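Local atomic coordinates of glycosyltransferase (Streptomyces viridochromogenes, PDB entry 2IUY), a protein that is involved in biosynthesis of the antibiotic avilamycin A, probably as a retaining family GT4 glycosyltransferase that transfers sugar from a nucleotide-activated donor. Residues 190-195 against 213-218; 164-169 against 233-238; 171-176 against 197-202; 227-232 against 262-267. All blocks are in the same frame, centred on the assembly; numbering follows the deposited sequence.

Contact 1 (190-195 against 213-218); sequences RLVLAG and TVEPIG
Two donors grip the carbonyl oxygen of Leu-193: Ile-217 N reaches Leu-193 O at 3.0 Å with an almost straight N-H...O angle of 174°, and a water donates to Leu-193 O at 2.8 Å. This is the parallel pairing of strands 191-194 and 214-216, which with helix 200-210 form a beta-alpha-beta unit at the edge of the C-terminal Rossmann-like domain of a GT-B fold. The same water also donates to Gly-195 O and accepts from Gly-218 N, tying the two segments together where the strands end; the positive phi of Gly-218 suits a glycine. Farther back, Glu-215 uses both its backbone groups, giving N to Leu-191 O at 2.7 Å and taking Leu-193 N on its own O at 2.9 Å. Pro-216 has no N-H to offer, which costs nothing here because its N faces away from strand 191-194, on the outer side of this edge strand. Side chains sort by face. Leu-191, Leu-193, Val-214 and Pro-216 share one, Leu-193 CD1 lying 4.1 Å from Val-214 CB, and helices 177-187 and 200-210 pack on it. On the other, Glu-215 lays its carboxylate on the aliphatic part of Arg-190, Glu-215 OE2 being 3.4 Å from Arg-190 CB, while Arg-190 NE stays 5.0 Å from Glu-215 OE2, too far for a salt bridge, though the opposite charges may still attract weakly. Ile-217 holds CG1 between its backbone N and carbonyl carbon (chi1 57°), which carries the branch over Val-192 CG1 and sets Ile-217 CD1 3.8 Å from Ala-194 CB.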
loop_
_atom_site.group_PDB
_atom_site.type_symbol
_atom_site.label_atom_id
_atom_site.label_comp_id
_atom_site.label_asym_id
_atom_site.label_seq_id
_atom_site.Cartn_x
_atom_site.Cartn_y
_atom_site.Cartn_z
ATOM N N ARG A 190 11.280 21.689 -4.844
ATOM C CA ARG A 190 11.744 20.511 -5.548
ATOM C C ARG A 190 10.809 19.317 -5.259
ATOM O O ARG A 190 10.186 19.239 -4.214
ATOM C CB ARG A 190 13.201 20.232 -5.174
ATOM C CG ARG A 190 14.102 21.433 -5.472
ATOM C CD ARG A 190 14.027 21.853 -6.984
ATOM N NE ARG A 190 14.393 23.265 -7.162
ATOM C CZ ARG A 190 13.541 24.270 -7.411
ATOM N NH1 ARG A 190 12.240 24.050 -7.554
ATOM N NH2 ARG A 190 14.000 25.517 -7.534
ATOM N N LEU A 191 10.659 18.462 -6.258
ATOM C CA LEU A 191 9.952 17.221 -6.169
ATOM C C LEU A 191 10.904 16.093 -6.584
ATOM O O LEU A 191 11.287 15.971 -7.762
ATOM C CB LEU A 191 8.724 17.227 -7.078
ATOM C CG LEU A 191 7.933 15.906 -7.098
ATOM C CD1 LEU A 191 7.156 15.732 -5.812
ATOM C CD2 LEU A 191 6.999 15.871 -8.314
ATOM N N VAL A 192 11.259 15.268 -5.595
ATOM C CA VAL A 192 11.869 13.977 -5.857
ATOM C C VAL A 192 10.826 12.974 -6.367
ATOM O O VAL A 192 9.776 12.762 -5.741
ATOM C CB VAL A 192 12.596 13.467 -4.599
ATOM C CG1 VAL A 192 13.165 12.092 -4.824
ATOM C CG2 VAL A 192 13.706 14.435 -4.250
ATOM N N LEU A 193 11.097 12.431 -7.547
ATOM C CA LEU A 193 10.279 11.413 -8.145
ATOM C C LEU A 193 10.960 10.086 -7.924
ATOM O O LEU A 193 11.874 9.704 -8.689
ATOM C CB LEU A 193 10.111 11.637 -9.643
ATOM C CG LEU A 193 9.087 12.599 -10.200
ATOM C CD1 LEU A 193 9.317 12.614 -11.706
ATOM C CD2 LEU A 193 7.730 12.057 -9.942
ATOM N N ALA A 194 10.525 9.412 -6.860
ATOM C CA ALA A 194 11.086 8.143 -6.443
ATOM C C ALA A 194 10.172 6.937 -6.760
ATOM O O ALA A 194 9.262 6.587 -5.996
ATOM C CB ALA A 194 11.415 8.182 -4.970
ATOM N N GLY A 195 10.464 6.271 -7.862
ATOM C CA GLY A 195 9.779 5.051 -8.247
ATOM C C GLY A 195 10.085 4.777 -9.706
ATOM O O GLY A 195 10.757 5.601 -10.362
ATOM N N THR A 213 11.747 21.604 -11.605
ATOM C CA THR A 213 11.094 21.176 -10.367
ATOM C C THR A 213 11.455 19.742 -9.991
ATOM O O THR A 213 11.789 19.483 -8.836
ATOM C CB THR A 213 9.603 21.300 -10.538
ATOM O OG1 THR A 213 9.319 22.675 -10.677
ATOM C CG2 THR A 213 8.772 20.701 -9.328
ATOM N N VAL A 214 11.392 18.822 -10.970
ATOM C CA VAL A 214 11.474 17.417 -10.680
ATOM C C VAL A 214 12.909 16.906 -10.619
ATOM O O VAL A 214 13.782 17.357 -11.386
ATOM C CB VAL A 214 10.579 16.551 -11.617
ATOM C CG1 VAL A 214 9.157 17.113 -11.610
ATOM C CG2 VAL A 214 11.163 16.470 -13.061
ATOM N N GLU A 215 13.157 16.003 -9.659
ATOM C CA GLU A 215 14.386 15.232 -9.648
ATOM C C GLU A 215 14.000 13.765 -9.652
ATOM O O GLU A 215 13.688 13.203 -8.593
ATOM C CB GLU A 215 15.282 15.562 -8.437
ATOM C CG GLU A 215 15.463 17.065 -8.194
ATOM C CD GLU A 215 16.026 17.410 -6.801
ATOM O OE1 GLU A 215 16.598 16.497 -6.128
ATOM O OE2 GLU A 215 15.890 18.602 -6.397
ATOM N N PRO A 216 14.027 13.147 -10.844
ATOM C CA PRO A 216 13.666 11.733 -10.998
ATOM C C PRO A 216 14.848 10.864 -10.614
ATOM O O PRO A 216 15.932 11.024 -11.196
ATOM C CB PRO A 216 13.377 11.610 -12.502
ATOM C CG PRO A 216 13.499 13.027 -13.097
ATOM C CD PRO A 216 14.375 13.762 -12.151
ATOM N N ILE A 217 14.655 9.961 -9.664
ATOM C CA ILE A 217 15.761 9.151 -9.144
ATOM C C ILE A 217 15.588 7.671 -9.448
ATOM O O ILE A 217 16.483 6.872 -9.237
ATOM C CB ILE A 217 16.019 9.443 -7.638
ATOM C CG1 ILE A 217 14.768 9.217 -6.786
ATOM C CG2 ILE A 217 16.414 10.895 -7.438
ATOM C CD1 ILE A 217 15.119 8.838 -5.360
ATOM N N GLY A 218 14.431 7.327 -10.004
ATOM C CA GLY A 218 14.126 5.963 -10.364
ATOM C C GLY A 218 13.690 5.161 -9.145
ATOM O O GLY A 218 13.472 5.722 -8.060
HETATM O O HOH W 1 11.645 8.266 -11.130
#

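Contact 2 (164-169 against 233-238); sequences FLLFMG and HAVLAM
Leu-166 pairs with Val-235 where two parallel strands, 165-168 and 234-237, run side by side in the middle of the C-terminal Rossmann-like sheet, their directions 42° apart through its twist. The backbone bonds come first. Leu-166 O takes Leu-236 N at 2.9 Å, while the return bond from Leu-166 N to Ala-234 O, 3.0 Å long, is bent and weak. Ahead of the strands, His-233 N reaches Phe-164 O at 2.8 Å. At the far end the two strands are bridged by a water, which accepts from Met-168 N (a selenomethionine) and donates to Leu-236 O at 2.6 Å, replacing a direct bond as the strands diverge. Apolar contacts hold both faces. On one, Leu-166 and Val-235 lie alongside, pointing the same way, with Leu-166 CD2 3.8 Å from Val-235 CG2; branched aliphatic residues fit this buried layer, against which helices 222-231 and 256-263 pack. On the other, Leu-165 divides its methyls: CD2 rests near Ala-234 CB and beside the His-233 ring, and Leu-165 CD1 is 4.1 Å from Leu-236 CD1. The small Ala-234 leaves Leu-165 room to lean across. Phe-167 adds a carbon-oxygen contact: with its CG anti to the backbone N (chi1 172°), it swings its ring so that Phe-167 CD1 stands 3.7 Å from Leu-236 O.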
loop_
_atom_site.group_PDB
_atom_site.type_symbol
_atom_site.label_atom_id
_atom_site.label_comp_id
_atom_site.label_asym_id
_atom_site.label_seq_id
_atom_site.Cartn_x
_atom_site.Cartn_y
_atom_site.Cartn_z
ATOM N N PHE A 164 12.669 19.286 0.177
ATOM C CA PHE A 164 12.075 18.674 -1.025
ATOM C C PHE A 164 10.682 18.081 -0.716
ATOM O O PHE A 164 10.455 17.598 0.405
ATOM C CB PHE A 164 13.034 17.654 -1.663
ATOM C CG PHE A 164 13.234 16.358 -0.850
ATOM C CD1 PHE A 164 12.326 15.279 -0.950
ATOM C CD2 PHE A 164 14.339 16.215 -0.005
ATOM C CE1 PHE A 164 12.515 14.111 -0.226
ATOM C CE2 PHE A 164 14.518 15.057 0.736
ATOM C CZ PHE A 164 13.601 14.005 0.636
ATOM N N LEU A 165 9.767 18.147 -1.695
ATOM C CA LEU A 165 8.499 17.357 -1.667
ATOM C C LEU A 165 8.788 15.973 -2.281
ATOM O O LEU A 165 9.841 15.793 -2.893
ATOM C CB LEU A 165 7.367 18.073 -2.381
ATOM C CG LEU A 165 7.064 19.514 -1.900
ATOM C CD1 LEU A 165 5.829 20.165 -2.611
ATOM C CD2 LEU A 165 6.904 19.572 -0.381
ATOM N N LEU A 166 7.932 14.988 -2.060
ATOM C CA LEU A 166 8.308 13.625 -2.435
ATOM C C LEU A 166 7.153 12.920 -3.098
ATOM O O LEU A 166 6.056 12.890 -2.542
ATOM C CB LEU A 166 8.766 12.789 -1.236
ATOM C CG LEU A 166 9.049 11.302 -1.522
ATOM C CD1 LEU A 166 10.302 11.096 -2.381
ATOM C CD2 LEU A 166 9.215 10.520 -0.197
ATOM N N PHE A 167 7.413 12.360 -4.288
ATOM C CA PHE A 167 6.446 11.513 -4.919
ATOM C C PHE A 167 7.051 10.109 -4.927
ATOM O O PHE A 167 8.170 9.932 -5.373
ATOM C CB PHE A 167 6.119 12.012 -6.345
ATOM C CG PHE A 167 5.273 11.067 -7.126
ATOM C CD1 PHE A 167 3.887 11.261 -7.224
ATOM C CD2 PHE A 167 5.858 9.957 -7.781
ATOM C CE1 PHE A 167 3.083 10.335 -7.963
ATOM C CE2 PHE A 167 5.068 9.050 -8.506
ATOM C CZ PHE A 167 3.669 9.263 -8.590
HETATM N N MSE A 168 6.305 9.128 -4.428
HETATM C CA MSE A 168 6.823 7.785 -4.322
HETATM C C MSE A 168 5.823 6.767 -4.847
HETATM O O MSE A 168 4.813 6.454 -4.184
HETATM C CB MSE A 168 7.258 7.471 -2.868
HETATM C CG MSE A 168 7.840 6.079 -2.786
HETATM SE SE MSE A 168 8.612 5.716 -1.088
HETATM C CE MSE A 168 10.309 6.635 -1.370
ATOM N N GLY A 169 6.078 6.286 -6.056
ATOM C CA GLY A 169 5.262 5.273 -6.698
ATOM C C GLY A 169 5.652 5.163 -8.174
ATOM O O GLY A 169 6.644 5.746 -8.617
ATOM N N HIS A 233 9.825 17.084 3.115
ATOM C CA HIS A 233 8.910 18.078 3.667
ATOM C C HIS A 233 7.430 17.579 3.665
ATOM O O HIS A 233 6.675 17.747 4.637
ATOM C CB HIS A 233 9.101 19.420 2.930
ATOM C CG HIS A 233 8.288 20.539 3.502
ATOM N ND1 HIS A 233 8.797 21.431 4.418
ATOM C CD2 HIS A 233 6.989 20.883 3.329
ATOM C CE1 HIS A 233 7.851 22.283 4.782
ATOM N NE2 HIS A 233 6.740 21.969 4.143
ATOM N N ALA A 234 7.010 16.955 2.563
ATOM C CA ALA A 234 5.667 16.410 2.480
ATOM C C ALA A 234 5.698 15.390 1.385
ATOM O O ALA A 234 6.573 15.436 0.537
ATOM C CB ALA A 234 4.572 17.513 2.168
ATOM N N VAL A 235 4.740 14.465 1.432
ATOM C CA VAL A 235 4.559 13.480 0.363
ATOM C C VAL A 235 3.315 13.892 -0.411
ATOM O O VAL A 235 2.361 14.374 0.169
ATOM C CB VAL A 235 4.449 12.031 0.952
ATOM C CG1 VAL A 235 3.785 11.063 -0.044
ATOM C CG2 VAL A 235 5.865 11.533 1.372
ATOM N N LEU A 236 3.354 13.711 -1.717
ATOM C CA LEU A 236 2.279 14.077 -2.620
ATOM C C LEU A 236 1.712 12.773 -3.192
ATOM O O LEU A 236 2.413 12.000 -3.885
ATOM C CB LEU A 236 2.827 14.973 -3.743
ATOM C CG LEU A 236 3.646 16.224 -3.372
ATOM C CD1 LEU A 236 3.913 17.120 -4.654
ATOM C CD2 LEU A 236 2.979 17.077 -2.266
ATOM N N ALA A 237 0.462 12.507 -2.849
ATOM C CA ALA A 237 -0.255 11.317 -3.332
ATOM C C ALA A 237 -1.388 11.818 -4.211
ATOM O O ALA A 237 -2.453 12.182 -3.722
ATOM C CB ALA A 237 -0.801 10.522 -2.134
HETATM N N MSE A 238 -1.148 11.849 -5.521
HETATM C CA MSE A 238 -1.963 12.681 -6.439
HETATM C C MSE A 238 -2.697 11.872 -7.472
HETATM O O MSE A 238 -2.824 12.304 -8.603
HETATM C CB MSE A 238 -1.049 13.692 -7.153
HETATM C CG MSE A 238 -0.183 14.550 -6.221
HETATM SE SE MSE A 238 -1.173 15.713 -5.066
HETATM C CE MSE A 238 -1.709 17.066 -6.427
HETATM O O HOH W 2 3.536 9.714 -3.584
#

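Contact 3 (171-176 against 197-202); sequences VSPHKG and AWEPEY
The phenol ring of Tyr-202 has Pro-173 on one face, with Pro-173 CG 3.7 Å above the ring plane and over its centre, a CH-pi contact only 13° off the normal. At the ring edge, near its plane, Val-171 O lies 3.6 Å from Tyr-202 CD2. The rigid proline ring, puckered so that CG leads, suits the face of the tyrosine, whose reach lets Tyr-202 OH accept from Leu-178 N and donate to a water at 2.5 Å, which in turn donates to Pro-173 O. Ser-172 OG gives a hydrogen bond of 2.7 Å to Glu-199 OE2, arriving from above the carboxylate plane, 51° out of it. Glu-199 OE1 meets Pro-173 CD at 3.2 Å. Two waters tie Val-171 O to segment 197-202, one to Glu-199 N and O, the second to Trp-198 N, while Val-171 CG2 packs on Ala-197 CB at 3.8 Å. The 171-176 loop contains Lys-175, a UDP-binding residue salt-bridged to Glu-252. It runs from strand 165-168 to helix 177-187, whose Ala-177 touches Val-171 and Tyr-202, and is thereby fastened to the start of helix 200-210, where Glu-199 is the N-cap.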
loop_
_atom_site.group_PDB
_atom_site.type_symbol
_atom_site.label_atom_id
_atom_site.label_comp_id
_atom_site.label_asym_id
_atom_site.label_seq_id
_atom_site.Cartn_x
_atom_site.Cartn_y
_atom_site.Cartn_z
ATOM N N VAL A 171 5.671 6.158 -11.925
ATOM C CA VAL A 171 5.478 7.422 -12.633
ATOM C C VAL A 171 4.550 7.129 -13.813
ATOM O O VAL A 171 5.009 6.827 -14.912
ATOM C CB VAL A 171 6.842 8.020 -13.093
ATOM C CG1 VAL A 171 6.644 9.331 -13.922
ATOM C CG2 VAL A 171 7.822 8.219 -11.858
ATOM N N SER A 172 3.246 7.181 -13.539
ATOM C CA SER A 172 2.162 6.827 -14.469
ATOM C C SER A 172 1.079 7.841 -14.296
ATOM O O SER A 172 0.978 8.406 -13.234
ATOM C CB SER A 172 1.528 5.510 -14.090
ATOM O OG SER A 172 2.447 4.474 -14.330
ATOM N N PRO A 173 0.299 8.110 -15.359
ATOM C CA PRO A 173 -0.697 9.182 -15.330
ATOM C C PRO A 173 -1.766 9.070 -14.222
ATOM O O PRO A 173 -2.086 10.083 -13.580
ATOM C CB PRO A 173 -1.334 9.102 -16.736
ATOM C CG PRO A 173 -0.232 8.668 -17.613
ATOM C CD PRO A 173 0.417 7.540 -16.721
ATOM N N HIS A 174 -2.308 7.868 -13.990
ATOM C CA HIS A 174 -3.327 7.712 -12.961
ATOM C C HIS A 174 -2.764 7.931 -11.525
ATOM O O HIS A 174 -3.559 8.142 -10.571
ATOM C CB HIS A 174 -4.007 6.335 -13.067
ATOM C CG HIS A 174 -3.075 5.195 -12.799
ATOM N ND1 HIS A 174 -2.163 4.753 -13.731
ATOM C CD2 HIS A 174 -2.884 4.431 -11.701
ATOM C CE1 HIS A 174 -1.461 3.751 -13.230
ATOM N NE2 HIS A 174 -1.870 3.545 -11.993
ATOM N N LYS A 175 -1.426 7.879 -11.373
ATOM C CA LYS A 175 -0.783 8.126 -10.071
ATOM C C LYS A 175 -0.490 9.613 -9.849
ATOM O O LYS A 175 -0.202 10.032 -8.730
ATOM C CB LYS A 175 0.504 7.309 -9.873
ATOM C CG LYS A 175 0.287 5.797 -9.866
ATOM C CD LYS A 175 -0.776 5.374 -8.826
ATOM C CE LYS A 175 -0.278 5.574 -7.408
ATOM N NZ LYS A 175 -1.028 4.702 -6.421
ATOM N N GLY A 176 -0.609 10.410 -10.912
ATOM C CA GLY A 176 -0.587 11.860 -10.791
ATOM C C GLY A 176 0.815 12.422 -10.563
ATOM O O GLY A 176 0.961 13.439 -9.890
ATOM N N ALA A 197 9.904 4.741 -13.511
ATOM C CA ALA A 197 9.390 5.657 -14.536
ATOM C C ALA A 197 9.569 4.918 -15.846
ATOM O O ALA A 197 10.553 5.132 -16.552
ATOM C CB ALA A 197 10.191 6.970 -14.555
ATOM N N TRP A 198 8.634 4.035 -16.141
ATOM C CA TRP A 198 8.745 3.155 -17.296
ATOM C C TRP A 198 7.966 3.666 -18.529
ATOM O O TRP A 198 8.062 3.056 -19.602
ATOM C CB TRP A 198 8.209 1.765 -16.920
ATOM C CG TRP A 198 9.028 1.024 -15.854
ATOM C CD1 TRP A 198 10.207 1.432 -15.288
ATOM C CD2 TRP A 198 8.743 -0.274 -15.310
ATOM N NE1 TRP A 198 10.660 0.473 -14.411
ATOM C CE2 TRP A 198 9.781 -0.582 -14.397
ATOM C CE3 TRP A 198 7.701 -1.199 -15.492
ATOM C CZ2 TRP A 198 9.808 -1.776 -13.643
ATOM C CZ3 TRP A 198 7.737 -2.413 -14.759
ATOM C CH2 TRP A 198 8.789 -2.679 -13.843
ATOM N N GLU A 199 7.184 4.741 -18.365
ATOM C CA GLU A 199 6.343 5.297 -19.440
ATOM C C GLU A 199 7.022 6.534 -19.981
ATOM O O GLU A 199 6.892 7.599 -19.388
ATOM C CB GLU A 199 4.946 5.606 -18.918
ATOM C CG GLU A 199 4.294 4.311 -18.463
ATOM C CD GLU A 199 2.922 4.453 -17.833
ATOM O OE1 GLU A 199 2.078 5.259 -18.296
ATOM O OE2 GLU A 199 2.696 3.692 -16.870
ATOM N N PRO A 200 7.796 6.372 -21.085
ATOM C CA PRO A 200 8.793 7.361 -21.532
ATOM C C PRO A 200 8.158 8.649 -22.003
ATOM O O PRO A 200 8.684 9.707 -21.658
ATOM C CB PRO A 200 9.504 6.683 -22.720
ATOM C CG PRO A 200 9.052 5.251 -22.706
ATOM C CD PRO A 200 7.726 5.213 -22.001
ATOM N N GLU A 201 7.040 8.569 -22.754
ATOM C CA GLU A 201 6.359 9.795 -23.247
ATOM C C GLU A 201 5.804 10.609 -22.060
ATOM O O GLU A 201 5.910 11.852 -22.017
ATOM C CB GLU A 201 5.225 9.464 -24.237
ATOM C CG GLU A 201 5.659 8.726 -25.503
ATOM C CD GLU A 201 5.756 7.203 -25.339
ATOM O OE1 GLU A 201 5.552 6.668 -24.209
ATOM O OE2 GLU A 201 6.047 6.525 -26.360
ATOM N N TYR A 202 5.179 9.897 -21.108
ATOM C CA TYR A 202 4.718 10.537 -19.858
ATOM C C TYR A 202 5.882 11.195 -19.081
ATOM O O TYR A 202 5.815 12.379 -18.764
ATOM C CB TYR A 202 3.964 9.540 -18.955
ATOM C CG TYR A 202 3.303 10.195 -17.725
ATOM C CD1 TYR A 202 2.399 11.258 -17.870
ATOM C CD2 TYR A 202 3.581 9.742 -16.443
ATOM C CE1 TYR A 202 1.768 11.859 -16.758
ATOM C CE2 TYR A 202 2.972 10.333 -15.315
ATOM C CZ TYR A 202 2.075 11.395 -15.490
ATOM O OH TYR A 202 1.479 11.977 -14.392
HETATM O O HOH W 3 7.240 7.048 -16.677
HETATM O O HOH W 4 5.934 3.985 -14.791
HETATM O O HOH W 5 -0.907 12.484 -14.657
#

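Contact 4 (227-232 against 262-267); sequences DLLASA and AVSGTP
Thr-266 and Ser-264 both direct their CB atoms at the last turn of helix 222-231, and each meets a different part of it. Thr-266 OG1 donates to Leu-229 O at 2.6 Å, lying in the carbonyl plane with a C=O...O angle of 146°. Its first torsion, chi1 -61°, sets OG1 beside the backbone N and leaves CG2 anti to that N; Thr-266 CG2 then lies by Ala-232, 3.6 Å from Ala-232 O. A threonine suits the place because its hydroxyl serves a carbonyl at a helix end while the methyl lies against Ala-232, near its O and more loosely its CB. Ser-264 is turned against Leu-229 and Ala-230 instead. Ser-264 OG bonds back to Glu-260 O in the last turn of helix 256-263 and touches Leu-229 only by packing, Ser-264 OG being 3.7 Å from Leu-229 CB. Ser-264 O takes a CA-H...O contact from Ala-230 CA at 3.5 Å. The small Ala-230, whose CB is 4.2 Å from Ser-264 CB, suits such nearness. Lys-161 NZ binds Ala-230 O and Ala-232 O, so carbonyls at and just past the helix end find donors. Gly-265, with positive phi, is the C-prime residue of a Schellman motif: Gly-265 N bonds Ala-262 O at 2.8 Å and Thr-266 N pairs with Ala-261 O, ending helix 256-263, whose earlier residues Thr-256, Val-257 and Glu-260 bind UDP.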
loop_
_atom_site.group_PDB
_atom_site.type_symbol
_atom_site.label_atom_id
_atom_site.label_comp_id
_atom_site.label_asym_id
_atom_site.label_seq_id
_atom_site.Cartn_x
_atom_site.Cartn_y
_atom_site.Cartn_z
ATOM N N ASP A 227 14.655 6.714 4.569
ATOM C CA ASP A 227 15.151 8.066 4.811
ATOM C C ASP A 227 14.371 9.106 3.996
ATOM O O ASP A 227 14.025 10.160 4.524
ATOM C CB ASP A 227 16.638 8.180 4.462
ATOM C CG ASP A 227 17.534 7.362 5.398
ATOM O OD1 ASP A 227 17.275 7.370 6.620
ATOM O OD2 ASP A 227 18.513 6.739 4.905
ATOM N N LEU A 228 14.097 8.817 2.723
ATOM C CA LEU A 228 13.315 9.745 1.870
ATOM C C LEU A 228 11.933 10.010 2.464
ATOM O O LEU A 228 11.480 11.150 2.572
ATOM C CB LEU A 228 13.205 9.177 0.439
ATOM C CG LEU A 228 14.457 9.245 -0.451
ATOM C CD1 LEU A 228 14.177 8.540 -1.800
ATOM C CD2 LEU A 228 14.882 10.690 -0.683
ATOM N N LEU A 229 11.276 8.932 2.883
ATOM C CA LEU A 229 9.945 9.015 3.512
ATOM C C LEU A 229 9.916 9.952 4.719
ATOM O O LEU A 229 9.005 10.782 4.862
ATOM C CB LEU A 229 9.484 7.618 3.936
ATOM C CG LEU A 229 8.385 6.821 3.228
ATOM C CD1 LEU A 229 7.622 7.504 2.082
ATOM C CD2 LEU A 229 8.803 5.359 2.918
ATOM N N ALA A 230 10.956 9.828 5.541
ATOM C CA ALA A 230 11.140 10.579 6.790
ATOM C C ALA A 230 11.655 12.044 6.576
ATOM O O ALA A 230 11.288 12.959 7.293
ATOM C CB ALA A 230 12.161 9.807 7.667
ATOM N N SER A 231 12.563 12.222 5.631
ATOM C CA SER A 231 13.244 13.494 5.443
ATOM C C SER A 231 12.398 14.454 4.584
ATOM O O SER A 231 12.575 15.684 4.636
ATOM C CB SER A 231 14.631 13.243 4.819
ATOM O OG SER A 231 14.532 12.660 3.531
ATOM N N ALA A 232 11.432 13.926 3.830
ATOM C CA ALA A 232 10.696 14.812 2.926
ATOM C C ALA A 232 9.927 15.883 3.683
ATOM O O ALA A 232 9.353 15.613 4.724
ATOM C CB ALA A 232 9.751 14.010 2.007
ATOM N N ALA A 262 3.260 9.049 6.867
ATOM C CA ALA A 262 2.844 9.612 8.138
ATOM C C ALA A 262 3.514 8.905 9.316
ATOM O O ALA A 262 3.997 9.550 10.260
ATOM C CB ALA A 262 1.313 9.564 8.253
ATOM N N VAL A 263 3.586 7.594 9.275
ATOM C CA VAL A 263 4.287 6.875 10.361
ATOM C C VAL A 263 5.793 7.224 10.352
ATOM O O VAL A 263 6.481 7.025 11.356
ATOM C CB VAL A 263 4.092 5.396 10.248
ATOM C CG1 VAL A 263 5.150 4.805 9.272
ATOM C CG2 VAL A 263 4.233 4.738 11.608
ATOM N N SER A 264 6.306 7.728 9.224
ATOM C CA SER A 264 7.703 8.205 9.184
ATOM C C SER A 264 7.782 9.682 9.586
ATOM O O SER A 264 8.838 10.294 9.444
ATOM C CB SER A 264 8.345 8.045 7.804
ATOM O OG SER A 264 8.219 6.719 7.314
ATOM N N GLY A 265 6.670 10.232 10.086
ATOM C CA GLY A 265 6.611 11.638 10.514
ATOM C C GLY A 265 6.448 12.662 9.404
ATOM O O GLY A 265 6.946 13.780 9.520
ATOM N N THR A 266 5.788 12.283 8.310
ATOM C CA THR A 266 5.690 13.127 7.112
ATOM C C THR A 266 4.234 13.313 6.675
ATOM O O THR A 266 3.537 12.339 6.350
ATOM C CB THR A 266 6.602 12.581 5.936
ATOM O OG1 THR A 266 7.969 12.595 6.381
ATOM C CG2 THR A 266 6.466 13.415 4.570
ATOM N N PRO A 267 3.798 14.573 6.601
ATOM C CA PRO A 267 2.409 14.855 6.248
ATOM C C PRO A 267 2.207 14.638 4.737
ATOM O O PRO A 267 3.178 14.465 3.989
ATOM C CB PRO A 267 2.241 16.332 6.661
ATOM C CG PRO A 267 3.636 16.933 6.363
ATOM C CD PRO A 267 4.609 15.813 6.756
#

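Overall arrangement
All four contacts belong to the C-terminal Rossmann-like domain of a GT-B fold. Contacts 1 and 2, centres about 9 Å apart, share its six-stranded parallel sheet, where strand 191-194 hydrogen-bonds to its neighbour 165-168; contact 1 lies at the sheet edge and contact 2 in the middle. Contact 3 joins loop and helix start beyond the strands of contact 1, centres about 12 Å apart, and contact 4 closes helix ends beside contact 2, centres about 10 Å apart. Contacts 3 and 4 do not touch, their centres being about 23 Å apart. In sequence, contact 2 encloses contacts 1 and 3 and alternates with contact 4. The sheet joins elements carrying UDP-binding residues such as Lys-175 and Glu-260.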